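Local coordinates for protein 2,3,4,5-tetrahydropyridine-2,6-dicarboxylate N-succinyltransferase (Campylobacter jejuni, PDB 2RIJ) that probably catalyses the succinyl-CoA-dependent conversion of cyclic tetrahydrodipicolinate into acyclic N-succinyl-L-2-amino-6-oxopimelate, the first step of the succinylase route to lysine, at residues 43-48 with 140-145; 172-177 with 198-203; 206-211 with 228-233. One frame throughout, in Å; residues are numbered along the deposited sequence.

How the contacts relate
The three contacts follow one another along the chain without nesting or crossing. Contact 1 closes a loop of 91 residues within the N-terminal region, laying helix 138-149 against strand 43-48. Contact 2 opens after it and is far more local: strand 201-203 returns to strand 170-173 across an excursion that includes helix 180-192. Contact 3 then joins two loops, 206-211 and 228-233, on the way into the parallel hexapeptide coils. Despite this serial order they meet in space. Q45 of contact 1 reaches W172 of contact 2 and probably hydrogen-bonds H211 of contact 3, while P206 packs on both Y142 and W172, so sheet, helix, small sheet and linker loops are tied together.

Contact 1: 43-48 with 140-145; sequences ILQASF and SIYLKL
L44 O lies 3.7 Å from Y142 OH, and a water beside both probably donates to L44 O at 3.0 Å. The water's leg to Y142 OH is too short to be trusted and has no assigned direction, though the water sits in the plane of the phenol ring, at its edge. No direct hydrogen bond joins the two segments, and the rest of the contact is made by Y142 lying flat along the strand. The backbone runs over one face of the ring, with A46 N 3.7 Å above the plane and over its centre. At the base of the side chain, Y142 CB meets A46 CB at 3.7 Å. Y142 CD2 comes to 3.2 Å from A46 O, a buried carbonyl oxygen that has no hydrogen-bond partner in the model. Further out, Q45 CG rests 3.7 Å from Y142 CE2. Q45 swings CG away from its own backbone N (chi1 -172°) and then runs extended across the tyrosine, carrying its amide to H211 through OE1 and to D34 through NE2. At the other end F48 stands beside the helix: F48 CZ touches L143 CB at 4.1 Å, and L143 CD1 lies over one face of the ring, toward its rim. The axes of the two short segments approach to 8.2 Å with a crossing angle of -44°. The strand pairs with strand 27-35, where D34 is opposed by two residues, L44 and Q45, a classic beta bulge, while L143 also packs on strand 124-129 and Y142 on W172 of strand 170-173.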
loop_
_atom_site.group_PDB
_atom_site.type_symbol
_atom_site.label_atom_id
_atom_site.label_comp_id
_atom_site.label_asym_id
_atom_site.label_seq_id
_atom_site.Cartn_x
_atom_site.Cartn_y
_atom_site.Cartn_z
ATOM N N ILE A 43 52.724 -25.152 -15.167
ATOM C CA ILE A 43 52.986 -23.724 -14.962
ATOM C C ILE A 43 51.874 -23.207 -14.031
ATOM O O ILE A 43 50.685 -23.215 -14.388
ATOM C CB ILE A 43 52.998 -22.927 -16.290
ATOM C CG1 ILE A 43 53.967 -23.562 -17.326
ATOM C CG2 ILE A 43 53.289 -21.450 -16.033
ATOM C CD1 ILE A 43 55.317 -23.927 -16.810
ATOM N N LEU A 44 52.276 -22.820 -12.821
ATOM C CA LEU A 44 51.392 -22.290 -11.815
ATOM C C LEU A 44 51.179 -20.780 -11.848
ATOM O O LEU A 44 50.175 -20.317 -11.307
ATOM C CB LEU A 44 51.874 -22.674 -10.422
ATOM C CG LEU A 44 52.258 -24.140 -10.235
ATOM C CD1 LEU A 44 52.597 -24.301 -8.783
ATOM C CD2 LEU A 44 51.119 -25.039 -10.649
ATOM N N GLN A 45 52.106 -20.040 -12.450
ATOM C CA GLN A 45 52.027 -18.598 -12.560
ATOM C C GLN A 45 53.076 -18.104 -13.553
ATOM O O GLN A 45 54.144 -18.714 -13.710
ATOM C CB GLN A 45 52.283 -17.922 -11.197
ATOM C CG GLN A 45 52.016 -16.434 -11.216
ATOM C CD GLN A 45 52.098 -15.768 -9.858
ATOM O OE1 GLN A 45 51.210 -14.970 -9.489
ATOM N NE2 GLN A 45 53.165 -16.065 -9.107
ATOM N N ALA A 46 52.792 -16.966 -14.166
ATOM C CA ALA A 46 53.712 -16.268 -15.035
ATOM C C ALA A 46 53.759 -14.794 -14.619
ATOM O O ALA A 46 52.713 -14.198 -14.285
ATOM C CB ALA A 46 53.247 -16.411 -16.471
ATOM N N SER A 47 54.956 -14.221 -14.545
ATOM C CA SER A 47 55.134 -12.819 -14.170
ATOM C C SER A 47 55.901 -12.085 -15.281
ATOM O O SER A 47 56.929 -12.576 -15.763
ATOM C CB SER A 47 55.862 -12.704 -12.822
ATOM O OG SER A 47 55.186 -13.447 -11.796
ATOM N N PHE A 48 55.401 -10.913 -15.674
ATOM C CA PHE A 48 56.023 -10.073 -16.659
ATOM C C PHE A 48 56.393 -8.752 -16.023
ATOM O O PHE A 48 55.632 -8.225 -15.231
ATOM C CB PHE A 48 55.037 -9.768 -17.805
ATOM C CG PHE A 48 54.586 -10.962 -18.598
ATOM C CD1 PHE A 48 53.543 -11.751 -18.164
ATOM C CD2 PHE A 48 55.131 -11.216 -19.842
ATOM C CE1 PHE A 48 53.058 -12.804 -18.885
ATOM C CE2 PHE A 48 54.675 -12.286 -20.593
ATOM C CZ PHE A 48 53.603 -13.078 -20.112
ATOM N N SER A 140 49.671 -17.670 -21.975
ATOM C CA SER A 140 48.867 -16.720 -22.725
ATOM C C SER A 140 47.702 -16.174 -21.886
ATOM O O SER A 140 47.353 -15.021 -22.028
ATOM C CB SER A 140 48.382 -17.268 -24.059
ATOM O OG SER A 140 47.447 -18.286 -23.877
ATOM N N ILE A 141 47.137 -16.978 -20.985
ATOM C CA ILE A 141 46.139 -16.461 -20.044
ATOM C C ILE A 141 46.755 -15.311 -19.240
ATOM O O ILE A 141 46.147 -14.248 -19.075
ATOM C CB ILE A 141 45.626 -17.532 -19.017
ATOM C CG1 ILE A 141 44.878 -18.644 -19.728
ATOM C CG2 ILE A 141 44.697 -16.855 -17.974
ATOM C CD1 ILE A 141 44.680 -19.905 -18.895
ATOM N N TYR A 142 47.961 -15.521 -18.743
ATOM C CA TYR A 142 48.626 -14.481 -17.933
ATOM C C TYR A 142 48.948 -13.220 -18.753
ATOM O O TYR A 142 48.738 -12.083 -18.268
ATOM C CB TYR A 142 49.851 -15.043 -17.226
ATOM C CG TYR A 142 49.554 -15.596 -15.856
ATOM C CD1 TYR A 142 49.099 -16.878 -15.695
ATOM C CD2 TYR A 142 49.639 -14.780 -14.726
ATOM C CE1 TYR A 142 48.794 -17.370 -14.446
ATOM C CE2 TYR A 142 49.340 -15.269 -13.472
ATOM C CZ TYR A 142 48.935 -16.566 -13.343
ATOM O OH TYR A 142 48.624 -17.082 -12.105
ATOM N N LEU A 143 49.363 -13.392 -20.015
ATOM C CA LEU A 143 49.576 -12.224 -20.878
ATOM C C LEU A 143 48.253 -11.414 -21.063
ATOM O O LEU A 143 48.259 -10.166 -21.024
ATOM C CB LEU A 143 50.154 -12.627 -22.218
ATOM C CG LEU A 143 50.453 -11.506 -23.205
ATOM C CD1 LEU A 143 51.304 -10.395 -22.619
ATOM C CD2 LEU A 143 51.106 -12.125 -24.428
ATOM N N LYS A 144 47.152 -12.115 -21.324
ATOM C CA LYS A 144 45.831 -11.512 -21.433
ATOM C C LYS A 144 45.431 -10.765 -20.133
ATOM O O LYS A 144 45.005 -9.625 -20.177
ATOM C CB LYS A 144 44.805 -12.582 -21.804
ATOM C CG LYS A 144 44.955 -13.087 -23.279
ATOM C CD LYS A 144 44.180 -14.363 -23.570
ATOM C CE LYS A 144 44.192 -14.725 -25.058
ATOM N NZ LYS A 144 43.338 -13.846 -25.865
ATOM N N LEU A 145 45.639 -11.384 -18.979
ATOM C CA LEU A 145 45.293 -10.722 -17.713
ATOM C C LEU A 145 46.100 -9.450 -17.534
ATOM O O LEU A 145 45.561 -8.451 -17.094
ATOM C CB LEU A 145 45.467 -11.674 -16.544
ATOM C CG LEU A 145 44.471 -12.858 -16.482
ATOM C CD1 LEU A 145 44.826 -13.825 -15.340
ATOM C CD2 LEU A 145 42.970 -12.413 -16.418
HETATM O O HOH W 1 47.451 -19.197 -11.929
#

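Contact 2: 172-177 with 198-203; sequences WSDDKP and KIDFVD
W172 and F201 form an antiparallel, hydrogen-bonded pair that joins strand 201-203 to the three-stranded antiparallel sheet of this chain, where D200 and V202 also bond to the backbone of a neighbouring subunit. W172 N gives its hydrogen to F201 O at 2.9 Å, and W172 O takes one from D200 N at 2.7 Å. Two residues, D200 and F201, lie opposite the single W172, a classic beta bulge. Beyond S173 the chain reverses through a type I' turn to K176, making a beta hairpin with strand 176-178.

Both side chains of the pair stand on one face of the sheet. F201 turns its ring into the crowded position between its backbone N and carbonyl carbon (chi1 67°), which brings it over the indole as an offset stack, the phenyl and five-membered ring centroids 4.0 Å apart and the planes only 8° from parallel. W172 CB also points a hydrogen at the phenyl face, and P177 CB covers the opposite face of the indole. The rotation of the indole is probably fixed by W172 NE1, which donates in its ring plane to D203 O at 2.9 Å, although it meets that oxygen from above the carbonyl plane.

At the turn, polar groups take over. S173 OG donates to K198 O at 2.6 Å. K198 bends near its end so that K198 NZ joins two carboxylates, D200 OD1 at 2.6 Å and D174 OD1 at 3.0 Å, probably offsetting the closeness of the two acids. K198 NZ and D174 OD1 also make weak, long ion pairs with D174 and K198, respectively, of two different neighbouring subunits. The remaining D200 oxygen, D200 OD2, accepts both the backbone hydrogen of D174 N, at 3.0 Å, and one from a water that D175 N also holds.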
loop_
_atom_site.group_PDB
_atom_site.type_symbol
_atom_site.label_atom_id
_atom_site.label_comp_id
_atom_site.label_asym_id
_atom_site.label_seq_id
_atom_site.Cartn_x
_atom_site.Cartn_y
_atom_site.Cartn_z
ATOM N N TRP A 172 48.534 -20.498 -2.109
ATOM C CA TRP A 172 49.335 -19.310 -2.335
ATOM C C TRP A 172 49.844 -18.867 -0.994
ATOM O O TRP A 172 49.077 -18.753 -0.021
ATOM C CB TRP A 172 48.537 -18.198 -2.994
ATOM C CG TRP A 172 47.972 -18.533 -4.303
ATOM C CD1 TRP A 172 46.784 -19.143 -4.534
ATOM C CD2 TRP A 172 48.532 -18.232 -5.586
ATOM N NE1 TRP A 172 46.569 -19.262 -5.875
ATOM C CE2 TRP A 172 47.620 -18.713 -6.557
ATOM C CE3 TRP A 172 49.721 -17.640 -6.013
ATOM C CZ2 TRP A 172 47.854 -18.605 -7.928
ATOM C CZ3 TRP A 172 49.942 -17.500 -7.394
ATOM C CH2 TRP A 172 49.020 -18.003 -8.330
ATOM N N SER A 173 51.167 -18.774 -0.908
ATOM C CA SER A 173 51.866 -18.422 0.338
ATOM C C SER A 173 52.782 -17.258 0.029
ATOM O O SER A 173 53.739 -17.382 -0.758
ATOM C CB SER A 173 52.689 -19.631 0.805
ATOM O OG SER A 173 53.340 -19.361 2.041
ATOM N N ASP A 174 52.479 -16.103 0.595
ATOM C CA ASP A 174 53.199 -14.870 0.270
ATOM C C ASP A 174 53.359 -14.668 -1.245
ATOM O O ASP A 174 54.428 -14.326 -1.777
ATOM C CB ASP A 174 54.523 -14.808 1.017
ATOM C CG ASP A 174 54.320 -14.732 2.547
ATOM O OD1 ASP A 174 53.298 -14.172 3.037
ATOM O OD2 ASP A 174 55.170 -15.281 3.249
ATOM N N ASP A 175 52.218 -14.857 -1.886
ATOM C CA ASP A 175 52.000 -14.736 -3.305
ATOM C C ASP A 175 52.758 -15.752 -4.153
ATOM O O ASP A 175 52.812 -15.581 -5.343
ATOM C CB ASP A 175 52.197 -13.252 -3.780
ATOM C CG ASP A 175 50.990 -12.304 -3.365
ATOM O OD1 ASP A 175 49.839 -12.797 -3.055
ATOM O OD2 ASP A 175 51.178 -11.057 -3.393
ATOM N N LYS A 176 53.286 -16.816 -3.551
ATOM C CA LYS A 176 53.944 -17.907 -4.272
ATOM C C LYS A 176 53.022 -19.132 -4.335
ATOM O O LYS A 176 52.529 -19.563 -3.288
ATOM C CB LYS A 176 55.232 -18.335 -3.540
ATOM C CG LYS A 176 56.195 -17.218 -3.212
ATOM C CD LYS A 176 56.593 -16.530 -4.445
ATOM C CE LYS A 176 57.937 -15.817 -4.313
ATOM N NZ LYS A 176 58.218 -15.220 -5.663
ATOM N N PRO A 177 52.808 -19.699 -5.538
ATOM C CA PRO A 177 51.940 -20.851 -5.676
ATOM C C PRO A 177 52.605 -22.163 -5.219
ATOM O O PRO A 177 53.798 -22.409 -5.470
ATOM C CB PRO A 177 51.587 -20.856 -7.175
ATOM C CG PRO A 177 52.826 -20.234 -7.846
ATOM C CD PRO A 177 53.342 -19.237 -6.832
ATOM N N LYS A 198 52.650 -20.606 5.415
ATOM C CA LYS A 198 51.470 -19.813 5.653
ATOM C C LYS A 198 50.707 -19.666 4.340
ATOM O O LYS A 198 51.194 -19.020 3.384
ATOM C CB LYS A 198 51.794 -18.426 6.184
ATOM C CG LYS A 198 50.521 -17.538 6.251
ATOM C CD LYS A 198 50.766 -16.249 6.913
ATOM C CE LYS A 198 51.661 -15.350 6.036
ATOM N NZ LYS A 198 50.972 -14.699 4.906
ATOM N N ILE A 199 49.496 -20.207 4.328
ATOM C CA ILE A 199 48.663 -20.219 3.125
ATOM C C ILE A 199 47.658 -19.074 3.212
ATOM O O ILE A 199 46.765 -19.059 4.052
ATOM C CB ILE A 199 47.991 -21.603 2.916
ATOM C CG1 ILE A 199 49.062 -22.725 2.868
ATOM C CG2 ILE A 199 47.053 -21.588 1.687
ATOM C CD1 ILE A 199 50.176 -22.528 1.829
ATOM N N ASP A 200 47.815 -18.104 2.326
ATOM C CA ASP A 200 46.923 -16.957 2.314
ATOM C C ASP A 200 45.586 -17.208 1.612
ATOM O O ASP A 200 44.571 -16.596 1.970
ATOM C CB ASP A 200 47.636 -15.773 1.697
ATOM C CG ASP A 200 48.842 -15.366 2.514
ATOM O OD1 ASP A 200 48.749 -15.325 3.771
ATOM O OD2 ASP A 200 49.884 -15.160 1.888
ATOM N N PHE A 201 45.598 -18.044 0.573
ATOM C CA PHE A 201 44.416 -18.373 -0.207
ATOM C C PHE A 201 44.666 -19.592 -1.104
ATOM O O PHE A 201 45.805 -20.014 -1.311
ATOM C CB PHE A 201 43.850 -17.171 -0.988
ATOM C CG PHE A 201 44.726 -16.624 -2.121
ATOM C CD1 PHE A 201 45.809 -15.821 -1.857
ATOM C CD2 PHE A 201 44.420 -16.882 -3.428
ATOM C CE1 PHE A 201 46.602 -15.310 -2.873
ATOM C CE2 PHE A 201 45.171 -16.348 -4.447
ATOM C CZ PHE A 201 46.275 -15.565 -4.175
ATOM N N VAL A 202 43.585 -20.177 -1.562
ATOM C CA VAL A 202 43.600 -21.338 -2.497
ATOM C C VAL A 202 42.670 -20.982 -3.652
ATOM O O VAL A 202 41.455 -20.752 -3.452
ATOM C CB VAL A 202 43.197 -22.673 -1.820
ATOM C CG1 VAL A 202 43.089 -23.880 -2.903
ATOM C CG2 VAL A 202 44.107 -22.976 -0.608
ATOM N N ASP A 203 43.251 -20.861 -4.850
ATOM C CA ASP A 203 42.505 -20.449 -6.016
ATOM C C ASP A 203 43.346 -20.644 -7.268
ATOM O O ASP A 203 44.567 -20.949 -7.233
ATOM C CB ASP A 203 42.105 -18.960 -5.913
ATOM C CG ASP A 203 41.077 -18.523 -6.975
ATOM O OD1 ASP A 203 40.355 -19.373 -7.536
ATOM O OD2 ASP A 203 41.029 -17.305 -7.283
HETATM O O HOH W 2 55.164 -19.468 4.978
HETATM O O HOH W 3 49.644 -14.888 -0.741
#

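Contact 3: 206-211 with 228-233; sequences PRFLAH and MGASLA
M228, a selenomethionine in the crystal, threads its side chain from P206 to H211. Its backbone is fixed first: M228 N donates to P206 O at 3.0 Å, with an N-H...O angle of 160°. M228 CB then sits against the proline ring, 3.8 Å from P206 CG. The first torsion sends CG opposite the backbone N (chi1 -175°), and M228 CG lies between the two partners, 4.1 Å from P206 CG and 4.2 Å from H211 CD2. There the chain bends (chi2 54°) and turns alongside the histidine. M228 SE lies 3.7 Å from H211 CB and approaches the imidazole obliquely. At the tip, M228 CE also rests 3.7 Å from H211 CB. The imidazole is held from beyond these loops, by H211 ND1 to Y146 OH and by a second bond to strand 43-48, bonds that probably fix the rotation of the ring against which the selenomethionine packs.

F208 makes the second half of the contact. The edge of its ring faces A230 O, which lies in the ring plane 3.5 Å from F208 CE2 and accepts a hydrogen bond from S149 OG. Farther along, F208 CZ meets L232 CD1 at 4.5 Å in loose apolar contact. Residues 208-210 form a short 3-10 turn, which places F208 and H211 to meet different parts of 228-233. R207 NH2 makes a salt bridge to E222 of a neighbouring subunit. The two loops flank the short strand 219-220, at the start of the parallel coils that follow, consistent with the junction between the N-terminal region and the left-handed beta-helix of hexapeptide-repeat acyltransferases.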
loop_
_atom_site.group_PDB
_atom_site.type_symbol
_atom_site.label_atom_id
_atom_site.label_comp_id
_atom_site.label_asym_id
_atom_site.label_seq_id
_atom_site.Cartn_x
_atom_site.Cartn_y
_atom_site.Cartn_z
ATOM N N PRO A 206 45.818 -15.315 -9.184
ATOM C CA PRO A 206 46.530 -14.467 -8.222
ATOM C C PRO A 206 45.850 -13.106 -8.049
ATOM O O PRO A 206 44.808 -12.824 -8.675
ATOM C CB PRO A 206 47.899 -14.320 -8.884
ATOM C CG PRO A 206 47.577 -14.285 -10.299
ATOM C CD PRO A 206 46.391 -15.148 -10.537
ATOM N N ARG A 207 46.394 -12.311 -7.145
ATOM C CA ARG A 207 45.894 -11.006 -6.880
ATOM C C ARG A 207 46.621 -9.997 -7.781
ATOM O O ARG A 207 47.789 -10.171 -8.143
ATOM C CB ARG A 207 46.053 -10.676 -5.405
ATOM C CG ARG A 207 45.121 -11.584 -4.549
ATOM C CD ARG A 207 45.542 -11.785 -3.206
ATOM N NE ARG A 207 44.583 -12.594 -2.462
ATOM C CZ ARG A 207 44.663 -12.754 -1.168
ATOM N NH1 ARG A 207 45.641 -12.188 -0.516
ATOM N NH2 ARG A 207 43.765 -13.449 -0.534
ATOM N N PHE A 208 45.917 -8.924 -8.063
ATOM C CA PHE A 208 46.426 -7.753 -8.823
ATOM C C PHE A 208 47.746 -7.215 -8.305
ATOM O O PHE A 208 48.659 -7.016 -9.092
ATOM C CB PHE A 208 45.302 -6.689 -8.787
ATOM C CG PHE A 208 45.562 -5.398 -9.479
ATOM C CD1 PHE A 208 46.212 -4.367 -8.809
ATOM C CD2 PHE A 208 44.988 -5.128 -10.744
ATOM C CE1 PHE A 208 46.357 -3.108 -9.390
ATOM C CE2 PHE A 208 45.127 -3.885 -11.324
ATOM C CZ PHE A 208 45.851 -2.870 -10.649
ATOM N N LEU A 209 47.876 -7.036 -6.983
ATOM C CA LEU A 209 49.069 -6.420 -6.440
ATOM C C LEU A 209 50.293 -7.351 -6.458
ATOM O O LEU A 209 51.397 -6.912 -6.221
ATOM C CB LEU A 209 48.785 -5.810 -5.040
ATOM C CG LEU A 209 47.955 -4.522 -5.048
ATOM C CD1 LEU A 209 47.593 -4.186 -3.564
ATOM C CD2 LEU A 209 48.682 -3.341 -5.745
ATOM N N ALA A 210 50.099 -8.633 -6.791
ATOM C CA ALA A 210 51.245 -9.507 -6.977
ATOM C C ALA A 210 51.919 -9.155 -8.324
ATOM O O ALA A 210 53.055 -9.604 -8.589
ATOM C CB ALA A 210 50.842 -11.023 -6.915
ATOM N N HIS A 211 51.244 -8.364 -9.153
ATOM C CA HIS A 211 51.689 -8.134 -10.554
ATOM C C HIS A 211 51.751 -6.681 -11.041
ATOM O O HIS A 211 52.542 -6.387 -11.934
ATOM C CB HIS A 211 50.796 -8.933 -11.517
ATOM C CG HIS A 211 50.906 -10.402 -11.342
ATOM N ND1 HIS A 211 51.875 -11.163 -11.961
ATOM C CD2 HIS A 211 50.197 -11.252 -10.561
ATOM C CE1 HIS A 211 51.759 -12.417 -11.559
ATOM N NE2 HIS A 211 50.768 -12.495 -10.691
HETATM N N MSE A 228 43.707 -10.352 -9.973
HETATM C CA MSE A 228 44.444 -10.159 -11.229
HETATM C C MSE A 228 43.498 -10.223 -12.452
HETATM O O MSE A 228 42.588 -11.040 -12.498
HETATM C CB MSE A 228 45.595 -11.176 -11.316
HETATM C CG MSE A 228 46.515 -11.010 -12.522
HETATM SE SE MSE A 228 47.230 -9.207 -12.640
HETATM C CE MSE A 228 48.361 -9.548 -14.227
ATOM N N GLY A 229 43.704 -9.318 -13.415
ATOM C CA GLY A 229 42.770 -9.081 -14.492
ATOM C C GLY A 229 41.771 -7.925 -14.292
ATOM O O GLY A 229 41.063 -7.597 -15.217
ATOM N N ALA A 230 41.664 -7.386 -13.070
ATOM C CA ALA A 230 40.905 -6.189 -12.798
ATOM C C ALA A 230 41.584 -5.005 -13.503
ATOM O O ALA A 230 42.808 -4.988 -13.717
ATOM C CB ALA A 230 40.763 -5.940 -11.245
ATOM N N SER A 231 40.776 -4.012 -13.847
ATOM C CA SER A 231 41.247 -2.794 -14.490
ATOM C C SER A 231 40.753 -1.574 -13.712
ATOM O O SER A 231 39.557 -1.303 -13.664
ATOM C CB SER A 231 40.771 -2.766 -15.931
ATOM O OG SER A 231 41.224 -1.611 -16.592
ATOM N N LEU A 232 41.671 -0.884 -13.062
ATOM C CA LEU A 232 41.356 0.286 -12.253
ATOM C C LEU A 232 41.921 1.559 -12.889
ATOM O O LEU A 232 43.131 1.710 -13.000
ATOM C CB LEU A 232 41.925 0.092 -10.861
ATOM C CG LEU A 232 41.600 -1.228 -10.124
ATOM C CD1 LEU A 232 42.211 -1.123 -8.701
ATOM C CD2 LEU A 232 40.065 -1.533 -10.097
ATOM N N ALA A 233 41.045 2.468 -13.300
ATOM C CA ALA A 233 41.473 3.762 -13.844
ATOM C C ALA A 233 42.197 4.533 -12.764
ATOM O O ALA A 233 41.893 4.384 -11.567
ATOM C CB ALA A 233 40.285 4.571 -14.411
#